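Local coordinates for hemolysin activator protein CdiB (Acinetobacter baumannii ACICU, PDB 6WIL) that probably secretes a contact-dependent growth inhibition toxin across the outer membrane, as a two-partner secretion transporter of the Omp85 superfamily, at residues A[462-474]-A[537-551]. Numbering follows the deposited sequence.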
loop_
_atom_site.group_PDB
_atom_site.type_symbol
_atom_site.label_atom_id
_atom_site.label_comp_id
_atom_site.label_asym_id
_atom_site.label_seq_id
_atom_site.Cartn_x
_atom_site.Cartn_y
_atom_site.Cartn_z
ATOM N N SER A 462 -16.539 -9.545 1.812
ATOM C CA SER A 462 -16.521 -9.910 0.406
ATOM C C SER A 462 -17.666 -9.314 -0.382
ATOM O O SER A 462 -17.414 -8.586 -1.332
ATOM C CB SER A 462 -16.528 -11.453 0.259
ATOM O OG SER A 462 -17.399 -12.077 1.163
ATOM N N VAL A 463 -18.918 -9.598 -0.002
ATOM C CA VAL A 463 -20.073 -8.923 -0.591
ATOM C C VAL A 463 -21.013 -8.421 0.501
ATOM O O VAL A 463 -21.714 -9.215 1.134
ATOM C CB VAL A 463 -20.831 -9.849 -1.558
ATOM C CG1 VAL A 463 -21.945 -9.083 -2.250
ATOM C CG2 VAL A 463 -19.864 -10.471 -2.551
ATOM N N ARG A 464 -21.052 -7.107 0.725
ATOM C CA ARG A 464 -21.865 -6.575 1.813
ATOM C C ARG A 464 -23.357 -6.735 1.517
ATOM O O ARG A 464 -23.782 -6.887 0.368
ATOM C CB ARG A 464 -21.529 -5.106 2.073
ATOM C CG ARG A 464 -20.297 -4.909 2.942
ATOM C CD ARG A 464 -19.862 -3.460 2.946
ATOM N NE ARG A 464 -19.368 -3.057 1.634
ATOM C CZ ARG A 464 -18.962 -1.830 1.327
ATOM N NH1 ARG A 464 -18.529 -1.566 0.104
ATOM N NH2 ARG A 464 -18.990 -0.867 2.240
ATOM N N GLY A 465 -24.156 -6.701 2.581
ATOM C CA GLY A 465 -25.570 -6.988 2.487
ATOM C C GLY A 465 -25.930 -8.437 2.733
ATOM O O GLY A 465 -27.118 -8.776 2.724
ATOM N N PHE A 466 -24.945 -9.304 2.946
ATOM C CA PHE A 466 -25.167 -10.717 3.219
ATOM C C PHE A 466 -24.583 -11.064 4.581
ATOM O O PHE A 466 -23.526 -10.545 4.963
ATOM C CB PHE A 466 -24.546 -11.596 2.126
ATOM C CG PHE A 466 -25.308 -11.583 0.830
ATOM C CD1 PHE A 466 -26.394 -12.426 0.641
ATOM C CD2 PHE A 466 -24.942 -10.730 -0.198
ATOM C CE1 PHE A 466 -27.100 -12.416 -0.548
ATOM C CE2 PHE A 466 -25.641 -10.716 -1.388
ATOM C CZ PHE A 466 -26.722 -11.561 -1.564
ATOM N N ASP A 467 -25.281 -11.949 5.306
ATOM C CA ASP A 467 -24.909 -12.239 6.688
ATOM C C ASP A 467 -23.644 -13.084 6.765
ATOM O O ASP A 467 -22.901 -13.017 7.756
ATOM C CB ASP A 467 -26.055 -12.952 7.408
ATOM C CG ASP A 467 -26.639 -14.094 6.601
ATOM O OD1 ASP A 467 -25.860 -14.955 6.106
ATOM O OD2 ASP A 467 -27.886 -14.137 6.466
ATOM N N GLY A 468 -23.393 -13.896 5.738
ATOM C CA GLY A 468 -22.258 -14.790 5.747
ATOM C C GLY A 468 -22.458 -16.142 6.388
ATOM O O GLY A 468 -21.463 -16.856 6.600
ATOM N N GLU A 469 -23.696 -16.521 6.710
ATOM C CA GLU A 469 -23.907 -17.880 7.198
ATOM C C GLU A 469 -23.675 -18.897 6.096
ATOM O O GLU A 469 -23.238 -20.025 6.355
ATOM C CB GLU A 469 -25.311 -18.044 7.765
ATOM C CG GLU A 469 -26.416 -18.048 6.730
ATOM C CD GLU A 469 -27.774 -18.110 7.372
ATOM O OE1 GLU A 469 -28.150 -19.206 7.828
ATOM O OE2 GLU A 469 -28.440 -17.053 7.449
ATOM N N LEU A 470 -23.975 -18.522 4.866
ATOM C CA LEU A 470 -23.725 -19.371 3.717
ATOM C C LEU A 470 -22.962 -18.540 2.710
ATOM O O LEU A 470 -23.384 -17.428 2.383
ATOM C CB LEU A 470 -25.021 -19.910 3.088
ATOM C CG LEU A 470 -25.898 -20.788 3.977
ATOM C CD1 LEU A 470 -27.238 -21.028 3.320
ATOM C CD2 LEU A 470 -25.223 -22.115 4.323
HETATM N N MSE A 471 -21.826 -19.060 2.258
HETATM C CA MSE A 471 -21.010 -18.345 1.283
HETATM C C MSE A 471 -20.826 -19.175 0.021
HETATM O O MSE A 471 -20.749 -20.400 0.085
HETATM C CB MSE A 471 -19.649 -17.982 1.877
HETATM C CG MSE A 471 -19.744 -17.049 3.070
HETATM SE SE MSE A 471 -18.002 -16.720 3.906
HETATM C CE MSE A 471 -17.376 -15.250 2.769
ATOM N N LEU A 472 -20.805 -18.505 -1.126
ATOM C CA LEU A 472 -20.414 -19.141 -2.373
ATOM C C LEU A 472 -18.892 -19.180 -2.448
ATOM O O LEU A 472 -18.208 -18.331 -1.881
ATOM C CB LEU A 472 -20.991 -18.384 -3.572
ATOM C CG LEU A 472 -22.486 -18.062 -3.489
ATOM C CD1 LEU A 472 -22.903 -17.187 -4.650
ATOM C CD2 LEU A 472 -23.335 -19.333 -3.451
ATOM N N SER A 473 -18.360 -20.190 -3.138
ATOM C CA SER A 473 -16.916 -20.381 -3.208
ATOM C C SER A 473 -16.552 -21.047 -4.524
ATOM O O SER A 473 -17.329 -21.833 -5.072
ATOM C CB SER A 473 -16.388 -21.198 -2.026
ATOM O OG SER A 473 -16.465 -22.595 -2.282
ATOM N N GLY A 474 -15.373 -20.687 -5.033
ATOM C CA GLY A 474 -14.780 -21.362 -6.170
ATOM C C GLY A 474 -13.276 -21.254 -6.072
ATOM O O GLY A 474 -12.747 -20.489 -5.264
ATOM N N GLY A 537 -28.440 -3.403 5.479
ATOM C CA GLY A 537 -28.285 -3.869 4.117
ATOM C C GLY A 537 -29.218 -5.024 3.813
ATOM O O GLY A 537 -29.956 -5.499 4.677
ATOM N N ARG A 538 -29.170 -5.464 2.557
ATOM C CA ARG A 538 -29.962 -6.600 2.110
ATOM C C ARG A 538 -29.307 -7.198 0.876
ATOM O O ARG A 538 -28.588 -6.512 0.144
ATOM C CB ARG A 538 -31.409 -6.195 1.803
ATOM C CG ARG A 538 -31.595 -5.519 0.450
ATOM C CD ARG A 538 -33.059 -5.225 0.169
ATOM N NE ARG A 538 -33.933 -6.297 0.641
ATOM C CZ ARG A 538 -34.173 -7.420 -0.028
ATOM N NH1 ARG A 538 -34.984 -8.337 0.487
ATOM N NH2 ARG A 538 -33.602 -7.632 -1.206
ATOM N N GLY A 539 -29.558 -8.488 0.658
ATOM C CA GLY A 539 -29.104 -9.140 -0.557
ATOM C C GLY A 539 -30.089 -8.900 -1.686
ATOM O O GLY A 539 -31.299 -9.089 -1.522
ATOM N N LEU A 540 -29.572 -8.476 -2.839
ATOM C CA LEU A 540 -30.424 -8.159 -3.981
ATOM C C LEU A 540 -30.590 -9.347 -4.924
ATOM O O LEU A 540 -31.719 -9.754 -5.219
ATOM C CB LEU A 540 -29.860 -6.952 -4.735
ATOM C CG LEU A 540 -29.812 -5.659 -3.919
ATOM C CD1 LEU A 540 -29.301 -4.511 -4.765
ATOM C CD2 LEU A 540 -31.182 -5.340 -3.344
ATOM N N ILE A 541 -29.486 -9.913 -5.405
ATOM C CA ILE A 541 -29.513 -11.080 -6.277
ATOM C C ILE A 541 -28.672 -12.175 -5.644
ATOM O O ILE A 541 -27.511 -11.947 -5.285
ATOM C CB ILE A 541 -29.003 -10.751 -7.691
ATOM C CG1 ILE A 541 -30.020 -9.876 -8.426
ATOM C CG2 ILE A 541 -28.726 -12.033 -8.468
ATOM C CD1 ILE A 541 -31.423 -10.455 -8.435
ATOM N N ALA A 542 -29.257 -13.362 -5.510
ATOM C CA ALA A 542 -28.563 -14.495 -4.918
ATOM C C ALA A 542 -29.226 -15.772 -5.401
ATOM O O ALA A 542 -30.404 -15.746 -5.776
ATOM C CB ALA A 542 -28.591 -14.425 -3.386
ATOM N N PRO A 543 -28.508 -16.892 -5.414
ATOM C CA PRO A 543 -29.154 -18.178 -5.683
ATOM C C PRO A 543 -30.211 -18.480 -4.633
ATOM O O PRO A 543 -30.263 -17.862 -3.566
ATOM C CB PRO A 543 -27.999 -19.184 -5.617
ATOM C CG PRO A 543 -26.779 -18.366 -5.855
ATOM C CD PRO A 543 -27.051 -17.026 -5.263
ATOM N N ASP A 544 -31.065 -19.452 -4.954
ATOM C CA ASP A 544 -32.170 -19.793 -4.064
ATOM C C ASP A 544 -31.679 -20.253 -2.697
ATOM O O ASP A 544 -32.365 -20.042 -1.691
ATOM C CB ASP A 544 -33.045 -20.867 -4.711
ATOM C CG ASP A 544 -33.948 -20.307 -5.795
ATOM O OD1 ASP A 544 -34.868 -19.531 -5.459
ATOM O OD2 ASP A 544 -33.729 -20.630 -6.981
ATOM N N SER A 545 -30.496 -20.867 -2.635
ATOM C CA SER A 545 -29.967 -21.365 -1.370
ATOM C C SER A 545 -29.472 -20.257 -0.449
ATOM O O SER A 545 -29.081 -20.559 0.685
ATOM C CB SER A 545 -28.836 -22.363 -1.633
ATOM O OG SER A 545 -27.748 -21.741 -2.293
ATOM N N ILE A 546 -29.471 -19.001 -0.894
ATOM C CA ILE A 546 -29.066 -17.862 -0.076
ATOM C C ILE A 546 -30.310 -17.058 0.280
ATOM O O ILE A 546 -31.187 -16.839 -0.565
ATOM C CB ILE A 546 -28.028 -16.983 -0.799
ATOM C CG1 ILE A 546 -26.781 -17.798 -1.160
ATOM C CG2 ILE A 546 -27.649 -15.795 0.067
ATOM C CD1 ILE A 546 -25.774 -17.925 -0.031
ATOM N N LYS A 547 -30.367 -16.591 1.529
ATOM C CA LYS A 547 -31.614 -16.080 2.091
ATOM C C LYS A 547 -32.060 -14.774 1.433
ATOM O O LYS A 547 -33.256 -14.587 1.171
ATOM C CB LYS A 547 -31.453 -15.891 3.599
ATOM C CG LYS A 547 -31.383 -17.166 4.406
ATOM C CD LYS A 547 -31.375 -16.833 5.880
ATOM C CE LYS A 547 -31.682 -18.042 6.753
ATOM N NZ LYS A 547 -31.017 -17.824 8.078
ATOM N N LYS A 548 -31.118 -13.871 1.143
ATOM C CA LYS A 548 -31.426 -12.484 0.763
ATOM C C LYS A 548 -32.222 -11.778 1.862
ATOM O O LYS A 548 -33.161 -11.026 1.593
ATOM C CB LYS A 548 -32.159 -12.401 -0.581
ATOM C CG LYS A 548 -31.250 -12.563 -1.788
ATOM C CD LYS A 548 -31.989 -12.311 -3.095
ATOM C CE LYS A 548 -33.126 -13.298 -3.276
ATOM N NZ LYS A 548 -32.660 -14.688 -3.019
ATOM N N ASP A 549 -31.830 -12.012 3.110
ATOM C CA ASP A 549 -32.503 -11.424 4.257
ATOM C C ASP A 549 -31.944 -10.028 4.532
ATOM O O ASP A 549 -31.011 -9.560 3.872
ATOM C CB ASP A 549 -32.354 -12.341 5.471
ATOM C CG ASP A 549 -33.562 -12.303 6.386
ATOM O OD1 ASP A 549 -34.701 -12.387 5.876
ATOM O OD2 ASP A 549 -33.371 -12.213 7.617
ATOM N N TRP A 550 -32.528 -9.342 5.509
ATOM C CA TRP A 550 -32.033 -8.041 5.937
ATOM C C TRP A 550 -30.945 -8.220 6.986
ATOM O O TRP A 550 -31.067 -9.053 7.889
ATOM C CB TRP A 550 -33.164 -7.181 6.505
ATOM C CG TRP A 550 -34.074 -6.619 5.463
ATOM C CD1 TRP A 550 -35.159 -7.230 4.908
ATOM C CD2 TRP A 550 -33.983 -5.327 4.852
ATOM N NE1 TRP A 550 -35.749 -6.400 3.985
ATOM C CE2 TRP A 550 -35.045 -5.224 3.933
ATOM C CE3 TRP A 550 -33.105 -4.246 4.991
ATOM C CZ2 TRP A 550 -35.254 -4.086 3.157
ATOM C CZ3 TRP A 550 -33.315 -3.117 4.219
ATOM C CH2 TRP A 550 -34.379 -3.046 3.315
ATOM N N VAL A 551 -29.875 -7.436 6.861
ATOM C CA VAL A 551 -28.747 -7.513 7.778
ATOM C C VAL A 551 -28.467 -6.131 8.349
ATOM O O VAL A 551 -28.744 -5.105 7.718
ATOM C CB VAL A 551 -27.482 -8.084 7.096
ATOM C CG1 VAL A 551 -27.711 -9.524 6.666
ATOM C CG2 VAL A 551 -27.079 -7.221 5.910
#
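Lys547 NZ meets Glu469 in a salt bridge, 2.8 Å from OE2, which it reaches on the syn side 16° out of the carboxylate plane; the second contact, to OE1, is weak. Both side chains run extended beyond CG and cross at about a right angle. Asp467 OD1 takes the backbone N-H of Glu469 at 2.7 Å, an Asx turn that helps to set the backbone from which Glu469 reaches out. Phe466, its CG anti to the carbonyl carbon (chi1 -74°), is the apolar centre: Gly539 CA makes a CH-pi contact over one face of its ring, 3.9 Å from the centroid and offset toward the rim. Ile546 CG2 approaches Phe466 CE1 obliquely at 3.5 Å, with Ala542 CB nearby. Ile546 CD1 packs on Leu470 CB at 3.8 Å, and Leu472 meets Pro543 tip to tip; Leu516 touches both Phe466 and Leu472. Val463 to Phe466 form the VRGF motif of the loop that folds into Omp85-type barrels; Arg464 forms salt bridges with Glu483 and Asp500 of the barrel strands, while Phe466 packs against the hairpin joining strands 530-541 and 550-559. Apolar packing probably supplies most of the adhesion, with a single ion pair at its margin.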